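Local coordinates for mandelate racemase/muconate lactonizing enzyme family protein (Sorangium cellulosum, PDB 3S5S) that is a member of the enolase superfamily, with an N-terminal capping domain joined to a modified TIM barrel, at residues G28-A33 and P54-N59; T135-I140 and D323-L328; A162-V167 and I192-G197; V218-Q223 and D243-E248; G232-T237 and A260-A265. One frame throughout, in Å; residues are numbered along the deposited sequence.

Contact 1 belongs to the capping domain and is only partly buried, a van der Waals contact of an amide with a methyl, without hydrogen bonds across it. Contacts 2, 3 and 4 are buried in the barrel and share its sheet: strand 133-140 lies beside 162-166, and strand 190-194 beside 217-222. Contacts 3 and 4 pair parallel strands and differ from contact 2, where a loop meets the first barrel strand through a hydroxyl and acids. Lys-164 bridges all three, reaching Asp-323 of contact 2 and Glu-222 of contact 4. Contact 5 lies farther out, on the helical layer behind contact 4, with a salt bridge, a water and a sulfate. Phe-58 of contact 1 touches contacts 3 and 4.

Contact 1 of 5, residues G28-A33 and P54-N59; sequences GAQERA and PLPAFN
Gln-30 and Leu-55 make the heart of this contact, an amide lying against a methyl, which joins strand 28-42 to the turn before helix 56-59 within the N-terminal capping domain. The CD1 methyl of Leu-55 stands straight over one face of the Gln-30 amide, with Leu-55 CD1 3.7 Å from Gln-30 CD, and both Gln-30 OE1 and Gln-30 NE2 lie 3.9 Å from that same methyl. Two torsions put the amide there: CG leaves opposite the backbone N (chi1 -174°), then the chain bends hard at chi2 (90°), turning the flat group broadside to the leucine. The leucine answers with its own CG opposite the backbone N (chi1 -175°), which carries CD1 out from the turn toward the strand. Pro-56 CD lies 4.0 Å from Gln-30 NE2, off the nitrogen end of the amide and tilted out of its plane on the leucine's side. Farther along, Ala-57 CB rests 3.6 Å from Gly-28 CA. No hydrogen bond spans the two segments, so they meet by van der Waals contact. Leu-55 takes the N-cap position, and its O accepts from both Phe-58 N (2.9 Å) and Asn-59 N, the first turn of helix 56-59. Around it, strand 7-25 carries Leu-19 against Gln-30 and Ile-25 against Ala-57, helix 63-72 reaches Pro-54 through Ser-66, and Phe-58 extends to Asp-247 and Lys-271 of the barrel.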
# COMPACT_ATOMS: atom_id res chain seq x y z
N GLY A 28 13.78 30.44 2.15
CA GLY A 28 14.64 29.42 2.72
C GLY A 28 15.81 29.03 1.84
O GLY A 28 15.62 28.59 0.70
N ALA A 29 17.03 29.19 2.38
CA ALA A 29 18.26 28.70 1.74
C ALA A 29 19.01 27.71 2.63
O ALA A 29 19.30 27.99 3.81
CB ALA A 29 19.18 29.87 1.31
N GLN A 30 19.30 26.55 2.05
CA GLN A 30 20.11 25.50 2.64
C GLN A 30 21.53 25.62 1.97
O GLN A 30 21.62 25.47 0.76
CB GLN A 30 19.37 24.18 2.32
CG GLN A 30 19.89 22.87 2.91
CD GLN A 30 19.31 22.48 4.28
OE1 GLN A 30 19.26 21.29 4.60
NE2 GLN A 30 18.91 23.46 5.10
N GLU A 31 22.62 25.91 2.72
CA GLU A 31 24.01 26.09 2.15
C GLU A 31 24.93 24.86 2.32
O GLU A 31 26.11 24.85 1.92
CB GLU A 31 24.70 27.33 2.73
CG GLU A 31 25.69 28.06 1.78
CD GLU A 31 27.20 28.00 2.19
OE1 GLU A 31 27.72 29.04 2.67
OE2 GLU A 31 27.85 26.94 2.01
N ARG A 32 24.36 23.84 2.96
CA ARG A 32 25.02 22.61 3.31
C ARG A 32 23.79 21.75 3.34
O ARG A 32 22.74 22.21 3.75
CB ARG A 32 25.52 22.70 4.75
CG ARG A 32 26.83 22.00 5.11
CD ARG A 32 26.81 21.55 6.58
NE ARG A 32 26.15 22.50 7.47
CZ ARG A 32 25.63 22.21 8.67
NH1 ARG A 32 25.66 20.97 9.17
NH2 ARG A 32 25.04 23.18 9.37
N ALA A 33 23.88 20.51 2.89
CA ALA A 33 22.86 19.57 3.23
C ALA A 33 23.22 19.02 4.62
O ALA A 33 24.18 18.24 4.77
CB ALA A 33 22.79 18.49 2.19
N PRO A 54 16.11 16.42 6.85
CA PRO A 54 15.09 17.37 7.24
C PRO A 54 15.38 18.71 6.59
O PRO A 54 16.54 19.05 6.36
CB PRO A 54 15.28 17.48 8.76
CG PRO A 54 16.76 17.17 9.00
CD PRO A 54 17.00 16.05 7.97
N LEU A 55 14.34 19.46 6.30
CA LEU A 55 14.50 20.71 5.60
C LEU A 55 13.67 21.71 6.37
O LEU A 55 12.43 21.72 6.26
CB LEU A 55 14.08 20.58 4.13
CG LEU A 55 14.31 21.82 3.24
CD1 LEU A 55 15.79 22.20 3.12
CD2 LEU A 55 13.74 21.61 1.86
N PRO A 56 14.34 22.51 7.20
CA PRO A 56 13.68 23.41 8.11
C PRO A 56 12.77 24.33 7.31
O PRO A 56 11.62 24.58 7.70
CB PRO A 56 14.85 24.20 8.74
CG PRO A 56 16.02 23.34 8.61
CD PRO A 56 15.80 22.48 7.40
N ALA A 57 13.27 24.80 6.18
CA ALA A 57 12.55 25.79 5.40
C ALA A 57 11.30 25.18 4.77
O ALA A 57 10.39 25.91 4.44
CB ALA A 57 13.46 26.39 4.33
N PHE A 58 11.25 23.84 4.66
CA PHE A 58 10.06 23.16 4.13
C PHE A 58 8.95 22.89 5.15
O PHE A 58 7.79 23.15 4.85
CB PHE A 58 10.44 21.86 3.41
CG PHE A 58 9.27 21.17 2.76
CD1 PHE A 58 8.95 21.42 1.42
CD2 PHE A 58 8.50 20.25 3.47
CE1 PHE A 58 7.87 20.78 0.82
CE2 PHE A 58 7.42 19.61 2.87
CZ PHE A 58 7.10 19.88 1.56
N ASN A 59 9.28 22.33 6.32
CA ASN A 59 8.28 21.95 7.35
C ASN A 59 8.79 22.02 8.79
O ASN A 59 8.13 21.52 9.74
CB ASN A 59 7.68 20.55 7.07
CG ASN A 59 8.74 19.40 7.02
OD1 ASN A 59 8.37 18.22 6.85
ND2 ASN A 59 10.04 19.74 7.14

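Contact 2 of 5, residues T135-I140 and D323-L328; sequences TTDITI and DLDTPL
Thr-136 meets the backbone of Leu-324 with its hydroxyl, and its side chain is easily followed outward. Thr-136 CB stands 4.1 Å from Leu-324 N, just behind the working hydroxyl. Rotation about chi1 (-169°) sets OG1 opposite the backbone N. There Thr-136 OG1 accepts from Leu-324 N at 2.9 Å, the N-H...O angle being 156°. The same OG1 gives its own proton to Asp-137 O at 2.8 Å, in the carbonyl plane and on a lone pair. CG2, the other branch, sits between the backbone N and the carbonyl carbon, and the side chain of Thr-136 also packs on Phe-160. Next along the chain, the carboxylates of Asp-137 and Asp-323 come together with their planes 52° apart; Asp-137 OD1 is 2.6 Å from Asp-323 OD1, while Asp-137 OD2 lies 3.4 Å from Asp-323 CB. The other oxygen of Asp-323, OD2, forms a salt bridge with Lys-164. Toward the outside, Ile-138 and Leu-328 cross at about a right angle, CD1 to CD1 3.8 Å. The backbone of Asp-137 also bonds to that of Val-322, so the first barrel strand is joined to the last one here. Chemically, a buried hydroxyl used both as donor and as acceptor ties the loop after strand 319-322 to strand 133-140, and a cluster of acids is gathered beside one lysine at the closing seam of the barrel.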
# COMPACT_ATOMS: atom_id res chain seq x y z
N THR A 135 12.98 9.40 -15.74
CA THR A 135 13.47 10.63 -16.34
C THR A 135 13.15 11.78 -15.39
O THR A 135 11.98 12.02 -15.09
CB THR A 135 12.83 10.84 -17.69
OG1 THR A 135 13.32 9.81 -18.54
CG2 THR A 135 13.21 12.18 -18.32
N THR A 136 14.20 12.46 -14.92
CA THR A 136 14.02 13.56 -13.93
C THR A 136 13.93 14.95 -14.53
O THR A 136 14.56 15.23 -15.53
CB THR A 136 15.10 13.50 -12.76
OG1 THR A 136 14.75 14.41 -11.70
CG2 THR A 136 16.54 13.69 -13.26
N ASP A 137 13.12 15.81 -13.94
CA ASP A 137 13.24 17.24 -14.21
C ASP A 137 14.48 17.78 -13.48
O ASP A 137 15.14 17.03 -12.75
CB ASP A 137 11.96 18.02 -13.80
CG ASP A 137 11.75 18.07 -12.29
OD1 ASP A 137 12.72 18.13 -11.50
OD2 ASP A 137 10.60 18.10 -11.88
N ILE A 138 14.80 19.04 -13.68
CA ILE A 138 15.85 19.70 -12.95
C ILE A 138 15.37 21.08 -12.61
O ILE A 138 14.51 21.66 -13.29
CB ILE A 138 17.20 19.79 -13.72
CG1 ILE A 138 18.37 20.19 -12.78
CG2 ILE A 138 17.07 20.72 -14.96
CD1 ILE A 138 19.75 20.45 -13.50
N THR A 139 15.91 21.63 -11.55
CA THR A 139 15.28 22.74 -10.94
C THR A 139 16.08 24.01 -11.12
O THR A 139 17.29 24.00 -11.05
CB THR A 139 14.82 22.39 -9.48
OG1 THR A 139 14.65 23.60 -8.73
CG2 THR A 139 15.80 21.54 -8.80
N ILE A 140 15.38 25.07 -11.46
CA ILE A 140 15.99 26.38 -11.60
C ILE A 140 15.60 27.21 -10.39
O ILE A 140 14.45 27.68 -10.25
CB ILE A 140 15.61 27.03 -12.89
CG1 ILE A 140 16.21 26.20 -14.04
CG2 ILE A 140 16.15 28.45 -12.93
CD1 ILE A 140 15.68 26.52 -15.40
N ASP A 323 10.92 14.30 -9.88
CA ASP A 323 11.68 15.47 -9.50
C ASP A 323 12.75 15.04 -8.49
O ASP A 323 12.61 15.33 -7.27
CB ASP A 323 10.73 16.50 -8.85
CG ASP A 323 11.47 17.72 -8.31
OD1 ASP A 323 12.49 18.18 -8.88
OD2 ASP A 323 11.02 18.25 -7.30
N LEU A 324 13.78 14.35 -8.98
CA LEU A 324 14.81 13.68 -8.17
C LEU A 324 16.22 14.16 -8.51
O LEU A 324 17.07 13.37 -8.93
CB LEU A 324 14.73 12.17 -8.37
CG LEU A 324 13.40 11.56 -7.91
CD1 LEU A 324 13.37 10.03 -8.21
CD2 LEU A 324 13.07 11.90 -6.39
N ASP A 325 16.46 15.44 -8.32
CA ASP A 325 17.59 16.08 -8.99
C ASP A 325 18.62 16.73 -8.03
O ASP A 325 19.52 17.42 -8.48
CB ASP A 325 17.04 17.18 -9.89
CG ASP A 325 16.42 18.31 -9.07
OD1 ASP A 325 16.04 18.05 -7.92
OD2 ASP A 325 16.32 19.45 -9.55
N THR A 326 18.45 16.52 -6.72
CA THR A 326 19.27 17.10 -5.68
C THR A 326 20.75 16.63 -5.70
O THR A 326 21.65 17.44 -5.45
CB THR A 326 18.59 17.02 -4.24
OG1 THR A 326 18.45 15.67 -3.80
CG2 THR A 326 17.17 17.68 -4.23
N PRO A 327 21.03 15.35 -6.07
CA PRO A 327 22.45 14.97 -6.16
C PRO A 327 23.22 15.82 -7.17
O PRO A 327 24.45 15.97 -7.03
CB PRO A 327 22.39 13.50 -6.61
CG PRO A 327 21.12 13.03 -6.01
CD PRO A 327 20.17 14.17 -6.25
N LEU A 328 22.52 16.38 -8.15
CA LEU A 328 23.15 17.33 -9.05
C LEU A 328 23.62 18.59 -8.37
O LEU A 328 24.46 19.29 -8.93
CB LEU A 328 22.28 17.67 -10.28
CG LEU A 328 21.70 16.49 -11.11
CD1 LEU A 328 20.80 16.97 -12.25
CD2 LEU A 328 22.79 15.61 -11.62

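Contact 3 of 5, residues A162-V167 and I192-G197; sequences ALKVKV and ILDGNG
Leu-163 and Ile-192 open a parallel pairing of two neighbouring barrel strands, joined through helix 175-185 in a beta-alpha-beta crossover, the repeating step of this TIM-like barrel. The backbone bonds come first. Ile-192 N gives to Leu-163 O at 2.7 Å, Val-165 N to Ile-192 O at 2.6 Å, and Asp-194 N to Val-165 O at 3.0 Å, a ladder that zigzags between the strands. It ends in a weak bond from Val-167 N to Asp-194 O, where both chains leave the sheet. Apolar contacts make a second group. Val-165 and Leu-193 share the face turned to helix 175-185, where Ile-182 and Ile-179 pack on them. On the other face Lys-164 CG lies 4.1 Å from Ile-192 CG2, so the lysine's aliphatic part rides over the isoleucine. Charge forms the third group, on that inner face. Lys-164 runs out nearly straight, from a CG opposite its backbone N (chi1 173°), and Lys-166, bent at chi2, comes alongside Asp-194 pointing the same way. Lys-164 NZ forms a salt bridge with Asp-194 OD2, an oxygen whose place is less sure, and Lys-166 NZ a longer, weak one together with a weak bond to Asn-196 OD1. Besides its partner Asp-323, Lys-164 NZ has a salt bridge to Glu-222, so this network joins strands well apart in the barrel. The Lys-Val-Lys run recalls the Lys-x-Lys signature of the muconate lactonizing branch. Past the strand an Asx turn folds the chain back: Asn-196 N reaches Asp-194 OD1 at 3.0 Å, on the anti side and 31° out of the carboxylate plane.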
# COMPACT_ATOMS: atom_id res chain seq x y z
N ALA A 162 12.09 18.74 -18.89
CA ALA A 162 11.20 19.27 -17.86
C ALA A 162 11.99 20.14 -16.91
O ALA A 162 13.03 19.72 -16.39
CB ALA A 162 10.48 18.16 -17.14
N LEU A 163 11.52 21.37 -16.70
CA LEU A 163 12.17 22.28 -15.76
C LEU A 163 11.21 22.74 -14.68
O LEU A 163 10.11 23.20 -14.98
CB LEU A 163 12.69 23.49 -16.50
CG LEU A 163 13.58 23.16 -17.69
CD1 LEU A 163 13.85 24.43 -18.40
CD2 LEU A 163 14.86 22.47 -17.24
N LYS A 164 11.66 22.61 -13.43
CA LYS A 164 10.96 23.09 -12.27
C LYS A 164 11.55 24.44 -11.86
O LYS A 164 12.72 24.55 -11.49
CB LYS A 164 11.13 22.08 -11.14
CG LYS A 164 10.59 22.48 -9.77
CD LYS A 164 10.26 21.20 -9.02
CE LYS A 164 10.14 21.37 -7.51
NZ LYS A 164 9.27 20.30 -6.88
N VAL A 165 10.72 25.46 -11.89
CA VAL A 165 11.22 26.79 -11.60
C VAL A 165 10.73 27.15 -10.21
O VAL A 165 9.53 27.17 -9.98
CB VAL A 165 10.75 27.80 -12.69
CG1 VAL A 165 11.11 29.23 -12.32
CG2 VAL A 165 11.33 27.43 -14.04
N LYS A 166 11.64 27.42 -9.28
CA LYS A 166 11.21 27.90 -7.96
C LYS A 166 10.67 29.30 -8.13
O LYS A 166 11.10 30.02 -9.04
CB LYS A 166 12.31 27.82 -6.89
CG LYS A 166 12.77 26.37 -6.56
CD LYS A 166 11.92 25.63 -5.53
CE LYS A 166 12.15 24.13 -5.72
NZ LYS A 166 11.65 23.19 -4.64
N VAL A 167 9.67 29.66 -7.34
CA VAL A 167 9.03 30.98 -7.44
C VAL A 167 8.46 31.49 -6.10
O VAL A 167 8.25 30.73 -5.15
CB VAL A 167 7.96 31.07 -8.59
CG1 VAL A 167 8.62 31.05 -9.97
CG2 VAL A 167 6.86 29.99 -8.45
N ILE A 192 7.43 23.29 -14.62
CA ILE A 192 6.76 23.24 -13.33
C ILE A 192 7.08 24.54 -12.53
O ILE A 192 8.25 24.82 -12.18
CB ILE A 192 7.20 22.01 -12.51
CG1 ILE A 192 6.59 20.73 -13.06
CG2 ILE A 192 6.76 22.13 -11.06
CD1 ILE A 192 7.50 19.54 -12.89
N LEU A 193 6.06 25.33 -12.24
CA LEU A 193 6.22 26.46 -11.34
C LEU A 193 5.92 25.98 -9.91
O LEU A 193 4.77 25.62 -9.58
CB LEU A 193 5.33 27.63 -11.77
CG LEU A 193 5.27 27.97 -13.27
CD1 LEU A 193 4.42 29.19 -13.52
CD2 LEU A 193 6.62 28.24 -13.90
N ASP A 194 6.97 25.91 -9.10
CA ASP A 194 6.88 25.52 -7.70
C ASP A 194 6.88 26.78 -6.82
O ASP A 194 7.82 27.57 -6.87
CB ASP A 194 8.06 24.63 -7.31
CG ASP A 194 7.87 23.91 -5.97
OD1 ASP A 194 7.02 24.32 -5.15
OD2 ASP A 194 8.58 22.90 -5.72
N GLY A 195 5.83 26.95 -6.03
CA GLY A 195 5.65 28.14 -5.19
C GLY A 195 6.12 27.90 -3.76
O GLY A 195 6.38 28.84 -3.01
N ASN A 196 6.22 26.63 -3.38
CA ASN A 196 6.47 26.25 -1.99
C ASN A 196 5.65 27.10 -1.04
O ASN A 196 6.14 27.53 -0.01
CB ASN A 196 7.98 26.29 -1.64
CG ASN A 196 8.75 25.08 -2.20
OD1 ASN A 196 9.61 25.23 -3.09
ND2 ASN A 196 8.43 23.87 -1.70
N GLY A 197 4.40 27.36 -1.41
CA GLY A 197 3.45 27.98 -0.51
C GLY A 197 3.71 29.45 -0.23
O GLY A 197 3.01 30.07 0.60

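Contact 4 of 5, residues V218-Q223 and D243-E248; sequences VALLEQ and DVAADE
Gln-223 holds its amide between two carbons: Glu-248 CB stands over one face, 4.1 Å above Gln-223 CD, and the CE methyl of Met-233 lies on the opposite face. The oxygen takes the polar bond, with Asp-247 N giving to Gln-223 OE1 at 2.9 Å in the carbonyl plane and nearly straight (169°). Ser-249 N also bonds to OE1, and NE2 is tied to Val-225 O, so the amide cannot easily flip. A bend at chi2 (79°) turns it back across the end of the neighbouring strand. The carboxylate of Glu-248 is inclined 57° to this amide and puts OE1 3.1 Å from Gln-223 CG. Glu-222 and Asp-247 bring two more carboxylates together, Glu-222 OE1 3.4 Å from Asp-247 OD2; neighbours supply their partners, Asn-269 for the glutamate, Lys-271 and Lys-274 for the aspartate. Behind these polar ends the strands run parallel. Leu-221 N gives to Asp-243 O at 2.8 Å, Leu-221 O receives Ala-245 N, and Gln-223 N closes the ladder on Ala-245 O at 2.8 Å. Toward the barrel interior Leu-220 CD2 meets Ala-245 CB at 3.9 Å, while Leu-221 and Val-244 share the face under Val-236. Two parallel strands linked by helix 230-239 make a beta-alpha-beta unit; acids at the C-terminal ends of the strands are a feature of enolase-superfamily barrels.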
# COMPACT_ATOMS: atom_id res chain seq x y z
N VAL A 218 3.42 25.21 -19.56
CA VAL A 218 3.37 25.00 -18.11
C VAL A 218 2.64 23.68 -17.88
O VAL A 218 1.47 23.55 -18.15
CB VAL A 218 2.62 26.17 -17.35
CG1 VAL A 218 2.44 25.84 -15.85
CG2 VAL A 218 3.36 27.48 -17.53
N ALA A 219 3.37 22.70 -17.41
CA ALA A 219 2.82 21.36 -17.24
C ALA A 219 2.22 21.16 -15.84
O ALA A 219 1.41 20.25 -15.63
CB ALA A 219 3.91 20.33 -17.51
N LEU A 220 2.62 22.00 -14.88
CA LEU A 220 2.17 21.83 -13.51
C LEU A 220 2.37 23.11 -12.71
O LEU A 220 3.43 23.75 -12.85
CB LEU A 220 2.93 20.67 -12.86
CG LEU A 220 2.55 20.22 -11.47
CD1 LEU A 220 1.17 19.58 -11.46
CD2 LEU A 220 3.60 19.23 -10.92
N LEU A 221 1.39 23.49 -11.90
CA LEU A 221 1.59 24.49 -10.88
C LEU A 221 1.63 23.85 -9.50
O LEU A 221 0.61 23.46 -8.97
CB LEU A 221 0.48 25.50 -10.91
CG LEU A 221 0.44 26.58 -9.83
CD1 LEU A 221 1.59 27.58 -9.88
CD2 LEU A 221 -0.85 27.32 -10.02
N GLU A 222 2.82 23.79 -8.90
CA GLU A 222 3.01 23.11 -7.65
C GLU A 222 2.82 23.96 -6.37
O GLU A 222 3.51 24.98 -6.17
CB GLU A 222 4.40 22.51 -7.62
CG GLU A 222 4.60 21.74 -6.37
CD GLU A 222 5.81 20.94 -6.40
OE1 GLU A 222 6.02 20.22 -5.43
OE2 GLU A 222 6.56 21.02 -7.39
N GLN A 223 1.91 23.51 -5.50
CA GLN A 223 1.64 24.14 -4.20
C GLN A 223 1.85 25.67 -4.17
O GLN A 223 2.69 26.17 -3.41
CB GLN A 223 2.53 23.50 -3.13
CG GLN A 223 2.19 23.97 -1.75
CD GLN A 223 0.97 23.28 -1.22
OE1 GLN A 223 0.79 22.08 -1.45
NE2 GLN A 223 0.14 24.01 -0.50
N ASP A 243 -2.57 21.43 -14.51
CA ASP A 243 -2.50 20.55 -13.33
C ASP A 243 -1.91 21.30 -12.12
O ASP A 243 -0.98 22.11 -12.26
CB ASP A 243 -1.64 19.31 -13.63
CG ASP A 243 -2.39 18.24 -14.45
OD1 ASP A 243 -3.48 17.81 -14.00
OD2 ASP A 243 -1.85 17.81 -15.51
N VAL A 244 -2.48 21.04 -10.95
CA VAL A 244 -1.95 21.62 -9.72
C VAL A 244 -1.48 20.50 -8.79
O VAL A 244 -2.18 19.52 -8.61
CB VAL A 244 -3.02 22.50 -9.09
CG1 VAL A 244 -2.73 22.79 -7.59
CG2 VAL A 244 -3.19 23.77 -9.91
N ALA A 245 -0.28 20.63 -8.19
CA ALA A 245 0.22 19.57 -7.29
C ALA A 245 0.08 20.00 -5.86
O ALA A 245 0.36 21.16 -5.55
CB ALA A 245 1.67 19.25 -7.58
N ALA A 246 -0.34 19.08 -4.98
CA ALA A 246 -0.26 19.29 -3.52
C ALA A 246 1.04 18.69 -3.01
O ALA A 246 1.37 17.57 -3.36
CB ALA A 246 -1.44 18.66 -2.81
N ASP A 247 1.80 19.46 -2.23
CA ASP A 247 3.04 18.95 -1.61
C ASP A 247 2.93 19.16 -0.09
O ASP A 247 2.59 18.22 0.64
CB ASP A 247 4.30 19.65 -2.21
CG ASP A 247 5.63 19.09 -1.65
OD1 ASP A 247 5.62 18.25 -0.72
OD2 ASP A 247 6.70 19.49 -2.18
N GLU A 248 3.15 20.39 0.37
CA GLU A 248 2.98 20.74 1.78
C GLU A 248 1.58 20.37 2.22
O GLU A 248 1.38 20.02 3.38
CB GLU A 248 3.22 22.26 2.06
CG GLU A 248 4.70 22.77 2.03
CD GLU A 248 5.22 23.18 0.62
OE1 GLU A 248 4.70 22.65 -0.41
OE2 GLU A 248 6.17 24.00 0.54

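Contact 5 of 5, residues G232-T237 and A260-A265; sequences GMKEVT and AAERAA. With SO4 (sulfate ion), chain D.
Lys-234, Ala-264 and Thr-237 have the most surface buried here: Lys-234 and Thr-237 reach from helix 230-239 to the loop after helix 253-261, where Ala-264 meets them. Lys-234 lies along the backbone of Glu-262: its CG is 3.2 Å from Glu-262 O, and CD and CE follow close to that same carbonyl. A twist at chi4 (29°) then swings the ammonium toward the acid, where Lys-234 NZ and Glu-262 OE1 form a salt bridge at 2.8 Å, though as a hydrogen bond it is weak. Ala-264 fits against the helix from the side, its CB 3.9 Å from Met-233 CB, while its carbonyl oxygen approaches the same methionine carbon. Thr-237, one helical turn on from Met-233, sets OG1 beside its backbone N, where Thr-237 OG1 lies 2.9 Å from Ala-264 O and also near Met-233 O of its own helix. Thr-237 CB rests 3.3 Å from Arg-263 O. A single water stitches the backbones together, giving one proton to Lys-234 O and the other to Arg-263 O, 2.6 Å from each. Arg-263 itself takes a positive phi (52°) and ends helix 253-261 with a Schellman motif. Its guanidinium turns outward and grips a sulfate ion at its edge, NE and NH2 both donating to O2, with Arg-263 NE 3.0 Å from sulfate O2; the ion probably came from the crystallisation liquor. Under the contact, strand 244-246 offers Val-244 to Met-233 and Thr-237 and Ala-246 to Ala-265. Helix 201-213 packs on Val-236, and Trp-230, at the start of helix 230-239, touches Glu-262 and Ala-264.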
# COMPACT_ATOMS: atom_id res chain seq x y z
N GLY A 232 -7.63 28.65 -1.53
CA GLY A 232 -6.72 29.11 -2.55
C GLY A 232 -6.28 27.97 -3.45
O GLY A 232 -6.21 28.14 -4.67
N MET A 233 -5.96 26.83 -2.85
CA MET A 233 -5.66 25.61 -3.63
C MET A 233 -6.87 25.20 -4.51
O MET A 233 -6.71 24.92 -5.68
CB MET A 233 -5.21 24.46 -2.72
CG MET A 233 -3.82 24.60 -2.13
SD MET A 233 -2.51 24.70 -3.36
CE MET A 233 -1.92 23.05 -3.53
N LYS A 234 -8.06 25.20 -3.93
CA LYS A 234 -9.29 24.93 -4.64
C LYS A 234 -9.42 25.91 -5.81
O LYS A 234 -9.81 25.53 -6.92
CB LYS A 234 -10.51 25.15 -3.74
CG LYS A 234 -11.09 23.94 -2.99
CD LYS A 234 -12.62 24.23 -2.69
CE LYS A 234 -13.23 23.45 -1.51
NZ LYS A 234 -12.20 23.12 -0.47
N GLU A 235 -9.13 27.19 -5.56
CA GLU A 235 -9.41 28.20 -6.58
C GLU A 235 -8.43 28.00 -7.73
O GLU A 235 -8.83 27.95 -8.89
CB GLU A 235 -9.33 29.63 -6.02
CG GLU A 235 -10.03 30.70 -6.88
CD GLU A 235 -9.54 32.12 -6.61
OE1 GLU A 235 -8.75 32.33 -5.65
OE2 GLU A 235 -9.96 33.05 -7.35
N VAL A 236 -7.15 27.85 -7.40
CA VAL A 236 -6.16 27.67 -8.43
C VAL A 236 -6.38 26.38 -9.22
O VAL A 236 -6.18 26.36 -10.44
CB VAL A 236 -4.74 27.73 -7.89
CG1 VAL A 236 -3.79 27.31 -8.94
CG2 VAL A 236 -4.40 29.16 -7.46
N THR A 237 -6.80 25.30 -8.55
CA THR A 237 -7.13 24.09 -9.28
C THR A 237 -8.26 24.29 -10.31
O THR A 237 -8.22 23.70 -11.39
CB THR A 237 -7.45 22.94 -8.36
OG1 THR A 237 -6.30 22.71 -7.53
CG2 THR A 237 -7.78 21.67 -9.16
N ALA A 260 -8.26 15.22 -2.80
CA ALA A 260 -9.10 14.71 -3.89
C ALA A 260 -10.49 15.27 -3.77
O ALA A 260 -10.91 16.01 -4.64
CB ALA A 260 -9.15 13.16 -3.93
N ALA A 261 -11.17 14.95 -2.67
CA ALA A 261 -12.61 15.32 -2.46
C ALA A 261 -12.91 16.82 -2.58
O ALA A 261 -13.98 17.21 -3.02
CB ALA A 261 -13.09 14.81 -1.12
N GLU A 262 -11.95 17.65 -2.18
CA GLU A 262 -12.13 19.10 -2.21
C GLU A 262 -11.65 19.75 -3.54
O GLU A 262 -11.83 20.96 -3.77
CB GLU A 262 -11.50 19.74 -0.96
CG GLU A 262 -12.45 19.68 0.27
CD GLU A 262 -11.84 20.24 1.56
OE1 GLU A 262 -11.27 21.37 1.55
OE2 GLU A 262 -11.93 19.54 2.61
N ARG A 263 -11.10 18.93 -4.43
CA ARG A 263 -10.49 19.35 -5.69
C ARG A 263 -9.46 20.44 -5.51
O ARG A 263 -9.55 21.45 -6.22
CB ARG A 263 -11.52 19.87 -6.69
CG ARG A 263 -12.39 18.85 -7.29
CD ARG A 263 -13.26 19.58 -8.30
NE ARG A 263 -14.47 18.84 -8.61
CZ ARG A 263 -14.57 17.94 -9.59
NH1 ARG A 263 -13.51 17.69 -10.36
NH2 ARG A 263 -15.72 17.31 -9.78
N ALA A 264 -8.52 20.22 -4.57
CA ALA A 264 -7.49 21.19 -4.18
C ALA A 264 -6.19 21.09 -5.00
O ALA A 264 -5.31 21.97 -4.90
CB ALA A 264 -7.16 21.08 -2.66
N ALA A 265 -6.08 20.01 -5.78
CA ALA A 265 -4.93 19.71 -6.64
C ALA A 265 -5.40 18.62 -7.58
O ALA A 265 -6.50 18.09 -7.38
CB ALA A 265 -3.76 19.23 -5.81
S SO4 D . -17.47 18.25 -6.44
O1 SO4 D . -17.24 19.29 -5.40
O2 SO4 D . -17.33 18.93 -7.75
O3 SO4 D . -16.52 17.13 -6.31
O4 SO4 D . -18.81 17.64 -6.30
O HOH W 1 -10.98 23.26 -7.52